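Side-chain contacts in citryl-spermidine/3,4-dihydroxybenzoyl-citryl-spermidine:spermidine ligase (Bacillus anthracis, PDB 3TO3), which catalyses the ATP-dependent condensation of spermidine with citryl-spermidine intermediates in the biosynthesis of petrobactin, a catecholate siderophore used in iron acquisition and virulence: residues Asp5-Lys10 with Phe185-Lys190; Ile87-Asp92 with Val100-Glu105; Lys239-Ile244 with Gly267-Gly272; Phe522-Ala525 with Glu529-Glu532. All blocks are in the same frame, centred on the assembly; numbering follows the deposited sequence. Where two conformers were deposited one is given.

Interaction 1 of 4, residues Asp5-Lys10 with Phe185-Lys190; sequences DMYHTK and FMRPIK
Tyr7 and Arg187 meet across a wide backbone gap, for the nearest CA atoms, those of Tyr7 and Phe185, are 12.3 Å apart. Both side chains point across the gap and come from opposite directions. Their ends form one hydrogen bond: Arg187 NH2 donates to Tyr7 OH over 3.2 Å, with an angle of 154° at the hydrogen. The hydroxyl lies close to the guanidinium plane. NH2 sits at the edge of the phenol ring, and the two planes are 79° apart, so they do not stack. Arg187 reaches the hydroxyl with a chain bent about CB-CG (chi2 -83°) and straight about CG-CD, with the guanidinium turned across its end. Tyr7 stands in the first turn of helix 6-15, which Asp5 caps as its N-cap residue. Asp5 OD2 accepts from His8 N at 3.1 Å and more weakly from Tyr7 N at 2.9 Å. The same oxygen forms a salt bridge with Arg176, which ties the cap to helix 175-181. The Tyr7 ring meets that of Phe179 on the same helix. Arg187 itself is exposed, in the loop between this helix and strand 192-197. On the first turn, His8 NE2 is hydrogen-bonded to Trp251 NE1 of the second subunit.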
loop_
_atom_site.group_PDB
_atom_site.type_symbol
_atom_site.label_atom_id
_atom_site.label_comp_id
_atom_site.label_asym_id
_atom_site.label_seq_id
_atom_site.Cartn_x
_atom_site.Cartn_y
_atom_site.Cartn_z
ATOM N N ASP B 5 -23.747 -4.772 -0.774
ATOM C CA ASP B 5 -24.758 -3.853 -1.304
ATOM C C ASP B 5 -24.737 -3.622 -2.822
ATOM O O ASP B 5 -23.990 -4.265 -3.565
ATOM C CB ASP B 5 -24.690 -2.510 -0.581
ATOM C CG ASP B 5 -23.465 -1.680 -0.988
ATOM O OD1 ASP B 5 -23.294 -0.608 -0.362
ATOM O OD2 ASP B 5 -22.694 -2.089 -1.916
HETATM N N MSE B 6 -25.565 -2.671 -3.255
HETATM C CA MSE B 6 -25.705 -2.301 -4.662
HETATM C C MSE B 6 -24.430 -1.766 -5.327
HETATM O O MSE B 6 -24.292 -1.835 -6.552
HETATM C CB MSE B 6 -26.814 -1.262 -4.809
HETATM C CG MSE B 6 -26.285 0.165 -4.893
HETATM SE SE MSE B 6 -27.672 1.532 -5.058
HETATM C CE MSE B 6 -26.575 2.977 -5.797
ATOM N N TYR B 7 -23.508 -1.210 -4.542
ATOM C CA TYR B 7 -22.228 -0.775 -5.104
ATOM C C TYR B 7 -21.376 -1.990 -5.436
ATOM O O TYR B 7 -20.682 -2.020 -6.477
ATOM C CB TYR B 7 -21.507 0.215 -4.182
ATOM C CG TYR B 7 -22.164 1.573 -4.216
ATOM C CD1 TYR B 7 -23.063 1.966 -3.226
ATOM C CD2 TYR B 7 -21.932 2.443 -5.272
ATOM C CE1 TYR B 7 -23.688 3.211 -3.272
ATOM C CE2 TYR B 7 -22.552 3.688 -5.328
ATOM C CZ TYR B 7 -23.427 4.068 -4.330
ATOM O OH TYR B 7 -24.033 5.309 -4.402
ATOM N N HIS B 8 -21.475 -3.012 -4.583
ATOM C CA HIS B 8 -20.818 -4.274 -4.848
ATOM C C HIS B 8 -21.365 -4.868 -6.148
ATOM O O HIS B 8 -20.615 -5.239 -7.049
ATOM C CB HIS B 8 -21.020 -5.225 -3.674
ATOM C CG HIS B 8 -20.452 -6.590 -3.897
ATOM N ND1 HIS B 8 -21.241 -7.701 -4.091
ATOM C CD2 HIS B 8 -19.172 -7.025 -3.951
ATOM C CE1 HIS B 8 -20.475 -8.763 -4.253
ATOM N NE2 HIS B 8 -19.215 -8.379 -4.177
ATOM N N THR B 9 -22.683 -4.917 -6.257
ATOM C CA THR B 9 -23.324 -5.441 -7.459
ATOM C C THR B 9 -22.882 -4.741 -8.744
ATOM O O THR B 9 -22.669 -5.398 -9.766
ATOM C CB THR B 9 -24.834 -5.392 -7.303
ATOM O OG1 THR B 9 -25.173 -6.151 -6.143
ATOM C CG2 THR B 9 -25.553 -5.971 -8.531
ATOM N N LYS B 10 -22.716 -3.419 -8.680
ATOM C CA LYS B 10 -22.268 -2.628 -9.832
ATOM C C LYS B 10 -20.882 -3.019 -10.288
ATOM O O LYS B 10 -20.636 -3.211 -11.485
ATOM C CB LYS B 10 -22.249 -1.128 -9.508
ATOM C CG LYS B 10 -23.614 -0.470 -9.449
ATOM C CD LYS B 10 -23.466 1.035 -9.256
ATOM C CE LYS B 10 -24.816 1.732 -9.138
ATOM N NZ LYS B 10 -25.544 1.693 -10.435
ATOM N N PHE B 185 -17.788 10.227 -10.729
ATOM C CA PHE B 185 -19.028 10.017 -9.999
ATOM C C PHE B 185 -19.647 11.272 -9.396
ATOM O O PHE B 185 -20.786 11.237 -8.923
ATOM C CB PHE B 185 -18.874 8.864 -9.009
ATOM C CG PHE B 185 -18.221 7.676 -9.625
ATOM C CD1 PHE B 185 -16.884 7.389 -9.367
ATOM C CD2 PHE B 185 -18.910 6.888 -10.538
ATOM C CE1 PHE B 185 -16.259 6.303 -9.965
ATOM C CE2 PHE B 185 -18.298 5.803 -11.131
ATOM C CZ PHE B 185 -16.953 5.508 -10.823
HETATM N N MSE B 186 -18.900 12.369 -9.456
HETATM C CA MSE B 186 -19.415 13.712 -9.140
HETATM C C MSE B 186 -20.084 13.763 -7.793
HETATM O O MSE B 186 -21.157 14.340 -7.655
HETATM C CB MSE B 186 -20.426 14.162 -10.182
HETATM C CG MSE B 186 -19.826 14.481 -11.524
HETATM SE SE MSE B 186 -21.180 15.265 -12.684
HETATM C CE MSE B 186 -22.192 13.654 -13.085
ATOM N N ARG B 187 -19.475 13.120 -6.815
ATOM C CA ARG B 187 -20.044 13.058 -5.484
ATOM C C ARG B 187 -19.637 14.311 -4.726
ATOM O O ARG B 187 -18.483 14.705 -4.762
ATOM C CB ARG B 187 -19.544 11.816 -4.760
ATOM C CG ARG B 187 -20.229 10.538 -5.203
ATOM C CD ARG B 187 -21.545 10.364 -4.483
ATOM N NE ARG B 187 -22.224 9.141 -4.889
ATOM C CZ ARG B 187 -23.055 9.053 -5.927
ATOM N NH1 ARG B 187 -23.305 10.127 -6.672
ATOM N NH2 ARG B 187 -23.633 7.891 -6.222
ATOM N N PRO B 188 -20.599 14.964 -4.069
ATOM C CA PRO B 188 -20.276 16.148 -3.272
ATOM C C PRO B 188 -19.516 15.742 -2.030
ATOM O O PRO B 188 -19.862 14.734 -1.433
ATOM C CB PRO B 188 -21.643 16.689 -2.881
ATOM C CG PRO B 188 -22.606 16.061 -3.871
ATOM C CD PRO B 188 -22.044 14.714 -4.147
ATOM N N ILE B 189 -18.499 16.506 -1.638
ATOM C CA ILE B 189 -17.763 16.182 -0.419
ATOM C C ILE B 189 -17.405 17.442 0.359
ATOM O O ILE B 189 -17.396 18.548 -0.191
ATOM C CB ILE B 189 -16.495 15.355 -0.712
ATOM C CG1 ILE B 189 -15.316 16.263 -1.049
ATOM C CG2 ILE B 189 -16.741 14.395 -1.869
ATOM C CD1 ILE B 189 -14.319 15.634 -2.021
ATOM N N LYS B 190 -17.126 17.259 1.642
ATOM C CA LYS B 190 -16.813 18.355 2.546
ATOM C C LYS B 190 -15.342 18.315 2.780
ATOM O O LYS B 190 -14.785 17.245 2.950
ATOM C CB LYS B 190 -17.445 18.131 3.911
ATOM C CG LYS B 190 -18.909 17.973 3.905
ATOM C CD LYS B 190 -19.552 19.242 3.503
ATOM C CE LYS B 190 -20.882 19.376 4.200
ATOM N NZ LYS B 190 -21.558 20.573 3.659
#

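Interaction 2 of 4, residues Ile87-Asp92 with Val100-Glu105; sequences IVRVQD and VAQFLE
Arg89 and Gln102 carry this contact, with Gln102 NE2 over one face of the guanidinium. Here the atoms are close. Gln102 NE2 is 3.3 Å from Arg89 NE and 3.4 Å from Arg89 CZ. The side chains cross at about a right angle, and the amide plane is tilted 46° from that of the guanidinium. Both NE and NE2 are donors, so they do not bond. Glu106 probably explains their closeness: its carboxylate takes a salt bridge from Arg89 NE and a hydrogen bond from Gln102 NE2. The negative charge probably offsets the crowding of N-H groups. Arg89 spans the gap with a chain extended as far as NE, CG being anti to the backbone nitrogen (chi1 -177°). Arg89 and Gln102 are partly exposed, on the solvent side; Ile87 and Phe103 are buried, yet looser across these segments. Ile87 CG2 comes no nearer to Phe103 CE1 than 4.5 Å, and Val32 of helix 18-37 packs on both residues. Strand 88-90 pairs antiparallel with strands 65-74 and 94-96, and Phe103 meets Tyr68 of strand 65-74 edge-to-face. Helix 100-110 lies against the sheet; helix 18-37 also packs on Val100 and Leu104, and helix 115-138 on those two and Ala101.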
loop_
_atom_site.group_PDB
_atom_site.type_symbol
_atom_site.label_atom_id
_atom_site.label_comp_id
_atom_site.label_asym_id
_atom_site.label_seq_id
_atom_site.Cartn_x
_atom_site.Cartn_y
_atom_site.Cartn_z
ATOM N N ILE B 87 -4.199 -7.134 -30.262
ATOM C CA ILE B 87 -2.914 -7.747 -30.047
ATOM C C ILE B 87 -3.046 -9.237 -29.772
ATOM O O ILE B 87 -3.670 -9.655 -28.786
ATOM C CB ILE B 87 -2.154 -7.011 -28.944
ATOM C CG1 ILE B 87 -1.772 -5.610 -29.465
ATOM C CG2 ILE B 87 -0.917 -7.806 -28.517
ATOM C CD1 ILE B 87 -2.022 -4.564 -28.517
ATOM N N VAL B 88 -2.464 -10.023 -30.678
ATOM C CA VAL B 88 -2.649 -11.468 -30.728
ATOM C C VAL B 88 -1.384 -12.213 -30.329
ATOM O O VAL B 88 -0.274 -11.898 -30.801
ATOM C CB VAL B 88 -3.022 -11.919 -32.153
ATOM C CG1 VAL B 88 -3.221 -13.407 -32.197
ATOM C CG2 VAL B 88 -4.278 -11.199 -32.601
ATOM N N ARG B 89 -1.554 -13.199 -29.456
ATOM C CA ARG B 89 -0.452 -14.046 -29.045
ATOM C C ARG B 89 -0.366 -15.285 -29.931
ATOM O O ARG B 89 -1.306 -16.076 -30.009
ATOM C CB ARG B 89 -0.631 -14.469 -27.594
ATOM C CG ARG B 89 0.514 -15.319 -27.020
ATOM C CD ARG B 89 0.195 -15.644 -25.587
ATOM N NE ARG B 89 1.263 -16.304 -24.848
ATOM C CZ ARG B 89 1.447 -17.620 -24.809
ATOM N NH1 ARG B 89 0.658 -18.434 -25.516
ATOM N NH2 ARG B 89 2.427 -18.122 -24.071
ATOM N N VAL B 90 0.770 -15.461 -30.595
ATOM C CA VAL B 90 0.963 -16.609 -31.476
ATOM C C VAL B 90 1.989 -17.609 -30.955
ATOM O O VAL B 90 3.179 -17.292 -30.838
ATOM C CB VAL B 90 1.428 -16.162 -32.846
ATOM C CG1 VAL B 90 1.466 -17.353 -33.797
ATOM C CG2 VAL B 90 0.501 -15.070 -33.347
ATOM N N GLN B 91 1.521 -18.794 -30.577
ATOM C CA GLN B 91 2.435 -19.883 -30.320
ATOM C C GLN B 91 2.051 -21.116 -31.123
ATOM O O GLN B 91 2.630 -21.413 -32.170
ATOM C CB GLN B 91 2.416 -20.199 -28.832
ATOM C CG GLN B 91 3.336 -21.322 -28.420
ATOM C CD GLN B 91 3.548 -21.313 -26.929
ATOM O OE1 GLN B 91 2.621 -21.588 -26.154
ATOM N NE2 GLN B 91 4.758 -20.946 -26.508
ATOM N N ASP B 92 1.039 -21.824 -30.651
ATOM C CA ASP B 92 0.537 -22.943 -31.415
ATOM C C ASP B 92 -0.591 -22.393 -32.259
ATOM O O ASP B 92 -0.520 -22.410 -33.486
ATOM C CB ASP B 92 0.102 -24.100 -30.514
ATOM C CG ASP B 92 1.271 -24.993 -30.104
ATOM O OD1 ASP B 92 2.374 -24.843 -30.683
ATOM O OD2 ASP B 92 1.081 -25.856 -29.215
ATOM N N VAL B 100 -2.645 -8.685 -19.339
ATOM C CA VAL B 100 -1.618 -7.689 -19.514
ATOM C C VAL B 100 -0.349 -8.154 -18.770
ATOM O O VAL B 100 0.768 -7.978 -19.256
ATOM C CB VAL B 100 -2.103 -6.273 -19.084
ATOM C CG1 VAL B 100 -2.172 -6.155 -17.586
ATOM C CG2 VAL B 100 -1.183 -5.222 -19.617
ATOM N N ALA B 101 -0.511 -8.807 -17.622
ATOM C CA ALA B 101 0.654 -9.308 -16.905
ATOM C C ALA B 101 1.452 -10.312 -17.745
ATOM O O ALA B 101 2.691 -10.256 -17.780
ATOM C CB ALA B 101 0.255 -9.934 -15.540
ATOM N N GLN B 102 0.746 -11.237 -18.401
ATOM C CA GLN B 102 1.403 -12.248 -19.226
ATOM C C GLN B 102 2.127 -11.620 -20.423
ATOM O O GLN B 102 3.285 -11.981 -20.727
ATOM C CB GLN B 102 0.403 -13.326 -19.706
ATOM C CG GLN B 102 1.067 -14.574 -20.283
ATOM C CD GLN B 102 0.088 -15.516 -20.978
ATOM O OE1 GLN B 102 -1.137 -15.340 -20.903
ATOM N NE2 GLN B 102 0.632 -16.533 -21.664
ATOM N N PHE B 103 1.441 -10.697 -21.104
ATOM C CA PHE B 103 2.061 -9.990 -22.207
ATOM C C PHE B 103 3.382 -9.387 -21.700
ATOM O O PHE B 103 4.441 -9.650 -22.252
ATOM C CB PHE B 103 1.129 -8.915 -22.801
ATOM C CG PHE B 103 1.819 -8.001 -23.786
ATOM C CD1 PHE B 103 2.136 -8.444 -25.060
ATOM C CD2 PHE B 103 2.198 -6.711 -23.418
ATOM C CE1 PHE B 103 2.800 -7.616 -25.967
ATOM C CE2 PHE B 103 2.869 -5.887 -24.313
ATOM C CZ PHE B 103 3.171 -6.347 -25.594
ATOM N N LEU B 104 3.333 -8.608 -20.625
ATOM C CA LEU B 104 4.557 -7.958 -20.143
ATOM C C LEU B 104 5.604 -8.961 -19.636
ATOM O O LEU B 104 6.801 -8.799 -19.876
ATOM C CB LEU B 104 4.257 -6.868 -19.106
ATOM C CG LEU B 104 3.652 -5.578 -19.675
ATOM C CD1 LEU B 104 3.438 -4.529 -18.595
ATOM C CD2 LEU B 104 4.545 -4.993 -20.733
ATOM N N GLU B 105 5.169 -10.003 -18.939
ATOM C CA GLU B 105 6.134 -11.000 -18.473
ATOM C C GLU B 105 6.859 -11.684 -19.634
ATOM O O GLU B 105 8.068 -11.881 -19.576
ATOM C CB GLU B 105 5.477 -12.038 -17.555
ATOM C CG GLU B 105 5.310 -11.553 -16.130
ATOM C CD GLU B 105 4.226 -12.289 -15.369
ATOM O OE1 GLU B 105 3.610 -13.231 -15.934
ATOM O OE2 GLU B 105 3.984 -11.903 -14.198
#

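Interaction 3 of 4, residues Lys239-Ile244 with Gly267-Gly272; sequences KQYLFI and GIIYLG
Tyr241 and Phe243 each receive the end of one aliphatic side chain from the segment 267-272. Ile269 CD1 touches Tyr241 CE1 at 3.6 Å and lies equally near Tyr241 OH, approaching the ring obliquely. Leu271 CD1 meets the edge of the other ring, in its plane, at 3.4 Å from Phe243 CD2 and 3.5 Å from Phe243 CE2. In each pair the side chains cross at about a right angle. The CB of Phe243 does not point at the other strand, but CG anti to the carbonyl carbon (chi1 -64°) brings the ring edge to Leu271. No hydrogen bond joins the segments. They lie on the two outer strands, 241-246 and 268-273, of a three-stranded antiparallel sheet, and strand 192-197 runs between them. The backbones lie two strand spacings apart, 8.6 Å between Tyr241 CA and Gly267 CA, and the side chains meet over the middle strand. Leu271 and Gly272 form a classic beta bulge against that strand. Farther out, Tyr241 OH is hydrogen-bonded to Lys266 O, which fixes the phenol end beside the start of the second segment. His197 meets the same ring edge-to-face. Helix 221-232 covers the cluster: Ile231 packs on Tyr241 and Ile269, Leu224 on Phe243 and Tyr227 on Leu271.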
loop_
_atom_site.group_PDB
_atom_site.type_symbol
_atom_site.label_atom_id
_atom_site.label_comp_id
_atom_site.label_asym_id
_atom_site.label_seq_id
_atom_site.Cartn_x
_atom_site.Cartn_y
_atom_site.Cartn_z
ATOM N N LYS B 239 -3.593 31.906 18.576
ATOM C CA LYS B 239 -2.639 32.675 17.772
ATOM C C LYS B 239 -1.412 31.869 17.301
ATOM O O LYS B 239 -0.630 32.361 16.496
ATOM C CB LYS B 239 -2.172 33.926 18.532
ATOM C CG LYS B 239 -3.288 34.873 18.972
ATOM C CD LYS B 239 -2.702 36.146 19.590
ATOM C CE LYS B 239 -3.653 36.806 20.578
ATOM N NZ LYS B 239 -3.706 36.056 21.875
ATOM N N GLN B 240 -1.239 30.645 17.806
ATOM C CA GLN B 240 -0.117 29.798 17.401
ATOM C C GLN B 240 -0.452 28.865 16.233
ATOM O O GLN B 240 0.342 27.966 15.907
ATOM C CB GLN B 240 0.423 28.977 18.573
ATOM C CG GLN B 240 1.041 29.803 19.698
ATOM C CD GLN B 240 2.469 30.205 19.400
ATOM O OE1 GLN B 240 2.715 31.153 18.662
ATOM N NE2 GLN B 240 3.421 29.477 19.972
ATOM N N TYR B 241 -1.642 29.027 15.650
ATOM C CA TYR B 241 -2.105 28.098 14.607
ATOM C C TYR B 241 -2.506 28.742 13.292
ATOM O O TYR B 241 -3.066 29.839 13.267
ATOM C CB TYR B 241 -3.294 27.287 15.110
ATOM C CG TYR B 241 -2.944 26.359 16.234
ATOM C CD1 TYR B 241 -2.779 25.009 16.009
ATOM C CD2 TYR B 241 -2.754 26.841 17.527
ATOM C CE1 TYR B 241 -2.452 24.155 17.036
ATOM C CE2 TYR B 241 -2.410 25.999 18.557
ATOM C CZ TYR B 241 -2.272 24.642 18.300
ATOM O OH TYR B 241 -1.944 23.778 19.314
ATOM N N LEU B 242 -2.218 28.043 12.202
ATOM C CA LEU B 242 -2.840 28.345 10.916
ATOM C C LEU B 242 -3.966 27.328 10.668
ATOM O O LEU B 242 -4.159 26.411 11.455
ATOM C CB LEU B 242 -1.788 28.308 9.813
ATOM C CG LEU B 242 -0.658 29.347 9.953
ATOM C CD1 LEU B 242 0.508 29.089 8.985
ATOM C CD2 LEU B 242 -1.201 30.791 9.730
ATOM N N PHE B 243 -4.687 27.474 9.574
ATOM C CA PHE B 243 -5.855 26.648 9.293
ATOM C C PHE B 243 -5.711 26.098 7.912
ATOM O O PHE B 243 -5.427 26.867 6.993
ATOM C CB PHE B 243 -7.134 27.479 9.398
ATOM C CG PHE B 243 -7.374 27.994 10.788
ATOM C CD1 PHE B 243 -6.773 29.175 11.220
ATOM C CD2 PHE B 243 -8.140 27.269 11.684
ATOM C CE1 PHE B 243 -6.977 29.648 12.532
ATOM C CE2 PHE B 243 -8.346 27.733 12.997
ATOM C CZ PHE B 243 -7.773 28.915 13.413
ATOM N N ILE B 244 -5.854 24.773 7.769
ATOM C CA ILE B 244 -5.685 24.134 6.470
ATOM C C ILE B 244 -6.851 23.199 6.187
ATOM O O ILE B 244 -7.228 22.379 7.027
ATOM C CB ILE B 244 -4.416 23.262 6.524
ATOM C CG1 ILE B 244 -3.278 24.010 7.246
ATOM C CG2 ILE B 244 -4.035 22.760 5.150
ATOM C CD1 ILE B 244 -1.947 23.323 7.111
ATOM N N GLY B 267 -0.032 19.601 17.796
ATOM C CA GLY B 267 0.552 20.146 16.585
ATOM C C GLY B 267 -0.522 20.295 15.512
ATOM O O GLY B 267 -0.439 21.171 14.642
ATOM N N ILE B 268 -1.518 19.407 15.580
ATOM C CA ILE B 268 -2.634 19.359 14.650
ATOM C C ILE B 268 -3.932 19.185 15.437
ATOM O O ILE B 268 -4.029 18.365 16.356
ATOM C CB ILE B 268 -2.500 18.170 13.705
ATOM C CG1 ILE B 268 -1.573 18.496 12.564
ATOM C CG2 ILE B 268 -3.806 17.850 13.079
ATOM C CD1 ILE B 268 -1.329 17.244 11.743
ATOM N N ILE B 269 -4.942 19.969 15.106
ATOM C CA ILE B 269 -6.191 19.865 15.847
ATOM C C ILE B 269 -7.338 19.842 14.851
ATOM O O ILE B 269 -7.425 20.697 13.961
ATOM C CB ILE B 269 -6.412 21.059 16.794
ATOM C CG1 ILE B 269 -5.252 21.217 17.774
ATOM C CG2 ILE B 269 -7.727 20.911 17.535
ATOM C CD1 ILE B 269 -5.290 22.512 18.600
ATOM N N TYR B 270 -8.210 18.855 15.011
ATOM C CA TYR B 270 -9.352 18.702 14.148
ATOM C C TYR B 270 -10.415 19.737 14.523
ATOM O O TYR B 270 -10.802 19.839 15.675
ATOM C CB TYR B 270 -9.906 17.275 14.268
ATOM C CG TYR B 270 -11.286 17.121 13.667
ATOM C CD1 TYR B 270 -11.465 16.937 12.310
ATOM C CD2 TYR B 270 -12.419 17.177 14.468
ATOM C CE1 TYR B 270 -12.763 16.830 11.754
ATOM C CE2 TYR B 270 -13.699 17.065 13.929
ATOM C CZ TYR B 270 -13.864 16.887 12.577
ATOM O OH TYR B 270 -15.147 16.791 12.059
ATOM N N LEU B 271 -10.892 20.486 13.541
ATOM C CA LEU B 271 -11.947 21.474 13.763
ATOM C C LEU B 271 -13.323 20.965 13.281
ATOM O O LEU B 271 -14.269 20.891 14.064
ATOM C CB LEU B 271 -11.579 22.830 13.162
ATOM C CG LEU B 271 -10.223 23.264 13.705
ATOM C CD1 LEU B 271 -9.617 24.448 12.895
ATOM C CD2 LEU B 271 -10.374 23.596 15.181
ATOM N N GLY B 272 -13.451 20.662 11.994
ATOM C CA GLY B 272 -14.713 20.153 11.464
ATOM C C GLY B 272 -14.797 20.205 9.947
ATOM O O GLY B 272 -13.778 20.230 9.261
#

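Interaction 4 of 4, residues Phe522-Ala525 with Glu529-Glu532; sequences FVLA and EWKE. With EDO (1,2-ethanediol), chain H.
Ala525 and Trp530 have the closest CA atoms of the two segments, 4.4 Å apart, where helix 502-528 ends and the chain leads into helix 532-547. Glu529 leaves the helix with positive phi (63°). Its N-H bonds weakly to Ala525 O, while Trp530 N donates to Leu524 O over 3.2 Å from above the carbonyl plane. Trp530 CB rests on Leu524 CB at 3.9 Å and is 3.7 Å from Leu524 O. CG is anti to the backbone nitrogen (chi1 -168°), which carries the indole away from segment 522-525. One ring face takes a bound 1,2-ethanediol, probably from the crystallisation liquor: its C2 is 3.8 Å from Trp530 CE3, and CZ3 lies beside it too. The indole also packs on Phe535 and Ile538 of helix 532-547 and on Ile410 and Glu411 of helix 410-432. On the other flank, Glu532 CG lies 4.1 Å from Ala525 CB. Glu532 OE1 reaches the edge of the Phe522 ring, 3.6 Å from CE1. OE1 is hydrogen-bonded to Thr77 OG1, and OE2 forms a salt bridge with Arg75. The turn combines two backbone hydrogen bonds, one weak, with an apolar flank, and the carboxylate beside the ring edge is probably kept charged by Arg75.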
loop_
_atom_site.group_PDB
_atom_site.type_symbol
_atom_site.label_atom_id
_atom_site.label_comp_id
_atom_site.label_asym_id
_atom_site.label_seq_id
_atom_site.Cartn_x
_atom_site.Cartn_y
_atom_site.Cartn_z
ATOM N N PHE B 522 -4.601 13.672 -34.776
ATOM C CA PHE B 522 -5.020 12.278 -34.938
ATOM C C PHE B 522 -6.537 12.092 -35.112
ATOM O O PHE B 522 -6.985 11.282 -35.917
ATOM C CB PHE B 522 -4.558 11.440 -33.742
ATOM C CG PHE B 522 -3.076 11.248 -33.672
ATOM C CD1 PHE B 522 -2.330 11.114 -34.821
ATOM C CD2 PHE B 522 -2.432 11.205 -32.450
ATOM C CE1 PHE B 522 -0.969 10.935 -34.744
ATOM C CE2 PHE B 522 -1.084 11.044 -32.371
ATOM C CZ PHE B 522 -0.349 10.907 -33.518
ATOM N N VAL B 523 -7.315 12.819 -34.315
ATOM C CA VAL B 523 -8.757 12.734 -34.356
ATOM C C VAL B 523 -9.271 13.275 -35.687
ATOM O O VAL B 523 -10.099 12.659 -36.339
ATOM C CB VAL B 523 -9.399 13.477 -33.180
ATOM C CG1 VAL B 523 -10.871 13.657 -33.427
ATOM C CG2 VAL B 523 -9.192 12.699 -31.895
ATOM N N LEU B 524 -8.713 14.391 -36.126
ATOM C CA LEU B 524 -9.151 14.978 -37.368
ATOM C C LEU B 524 -8.857 14.036 -38.539
ATOM O O LEU B 524 -9.732 13.816 -39.378
ATOM C CB LEU B 524 -8.542 16.373 -37.566
ATOM C CG LEU B 524 -8.990 17.425 -36.544
ATOM C CD1 LEU B 524 -8.400 18.769 -36.911
ATOM C CD2 LEU B 524 -10.540 17.532 -36.394
ATOM N N ALA B 525 -7.640 13.479 -38.589
ATOM C CA ALA B 525 -7.289 12.501 -39.638
ATOM C C ALA B 525 -8.189 11.253 -39.645
ATOM O O ALA B 525 -8.688 10.827 -40.698
ATOM C CB ALA B 525 -5.823 12.065 -39.541
ATOM N N GLU B 529 -10.838 12.527 -42.073
ATOM C CA GLU B 529 -9.959 12.470 -43.250
ATOM C C GLU B 529 -9.242 13.789 -43.486
ATOM O O GLU B 529 -8.864 14.104 -44.607
ATOM C CB GLU B 529 -10.732 12.134 -44.532
ATOM C CG GLU B 529 -11.777 11.063 -44.385
ATOM C CD GLU B 529 -11.215 9.801 -43.782
ATOM O OE1 GLU B 529 -10.363 9.159 -44.443
ATOM O OE2 GLU B 529 -11.621 9.455 -42.646
ATOM N N TRP B 530 -9.071 14.571 -42.434
ATOM C CA TRP B 530 -8.204 15.739 -42.506
ATOM C C TRP B 530 -6.774 15.219 -42.332
ATOM O O TRP B 530 -6.428 14.602 -41.313
ATOM C CB TRP B 530 -8.572 16.738 -41.410
ATOM C CG TRP B 530 -7.933 18.048 -41.577
ATOM C CD1 TRP B 530 -6.763 18.479 -41.014
ATOM C CD2 TRP B 530 -8.419 19.124 -42.358
ATOM N NE1 TRP B 530 -6.490 19.762 -41.406
ATOM C CE2 TRP B 530 -7.493 20.181 -42.237
ATOM C CE3 TRP B 530 -9.552 19.306 -43.144
ATOM C CZ2 TRP B 530 -7.660 21.391 -42.885
ATOM C CZ3 TRP B 530 -9.712 20.509 -43.788
ATOM C CH2 TRP B 530 -8.773 21.537 -43.658
ATOM N N LYS B 531 -5.958 15.456 -43.348
ATOM C CA LYS B 531 -4.615 14.918 -43.408
ATOM C C LYS B 531 -3.741 15.595 -42.372
ATOM O O LYS B 531 -3.896 16.793 -42.101
ATOM C CB LYS B 531 -4.026 15.101 -44.814
ATOM C CG LYS B 531 -4.373 13.975 -45.816
ATOM C CD LYS B 531 -4.017 14.353 -47.270
ATOM C CE LYS B 531 -2.511 14.492 -47.518
ATOM N NZ LYS B 531 -1.784 13.178 -47.505
ATOM N N GLU B 532 -2.829 14.816 -41.797
ATOM C CA GLU B 532 -1.936 15.315 -40.774
ATOM C C GLU B 532 -1.028 16.397 -41.333
ATOM O O GLU B 532 -0.781 17.400 -40.650
ATOM C CB GLU B 532 -1.127 14.179 -40.141
ATOM C CG GLU B 532 -1.929 13.272 -39.152
ATOM C CD GLU B 532 -1.193 11.950 -38.896
ATOM O OE1 GLU B 532 -0.226 11.991 -38.129
ATOM O OE2 GLU B 532 -1.526 10.891 -39.497
HETATM C C1 EDO H . -6.730 17.342 -47.151
HETATM O O1 EDO H . -5.833 16.518 -46.429
HETATM C C2 EDO H . -7.608 18.039 -46.131
HETATM O O2 EDO H . -8.895 18.191 -46.739
#

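From the N terminus, interaction 1 opens first, on helix 6-15. It closes a long loop at residues 185-190, next to the three-stranded sheet. Interaction 2 falls within that span and closes a short loop that joins the N-terminal antiparallel sheet to helix 100-110. Interactions 3 and 4 follow in series, and no two contacts cross. Interaction 3 closes a mostly helical excursion between the outer strands of the small sheet. Its nearest atoms are about 7 Å from interaction 1. Across the dimer, His8 of one subunit meets Tyr270 of the other edge-to-face. Interaction 4 joins consecutive helices on the opposite side of the chain's centre from interaction 3.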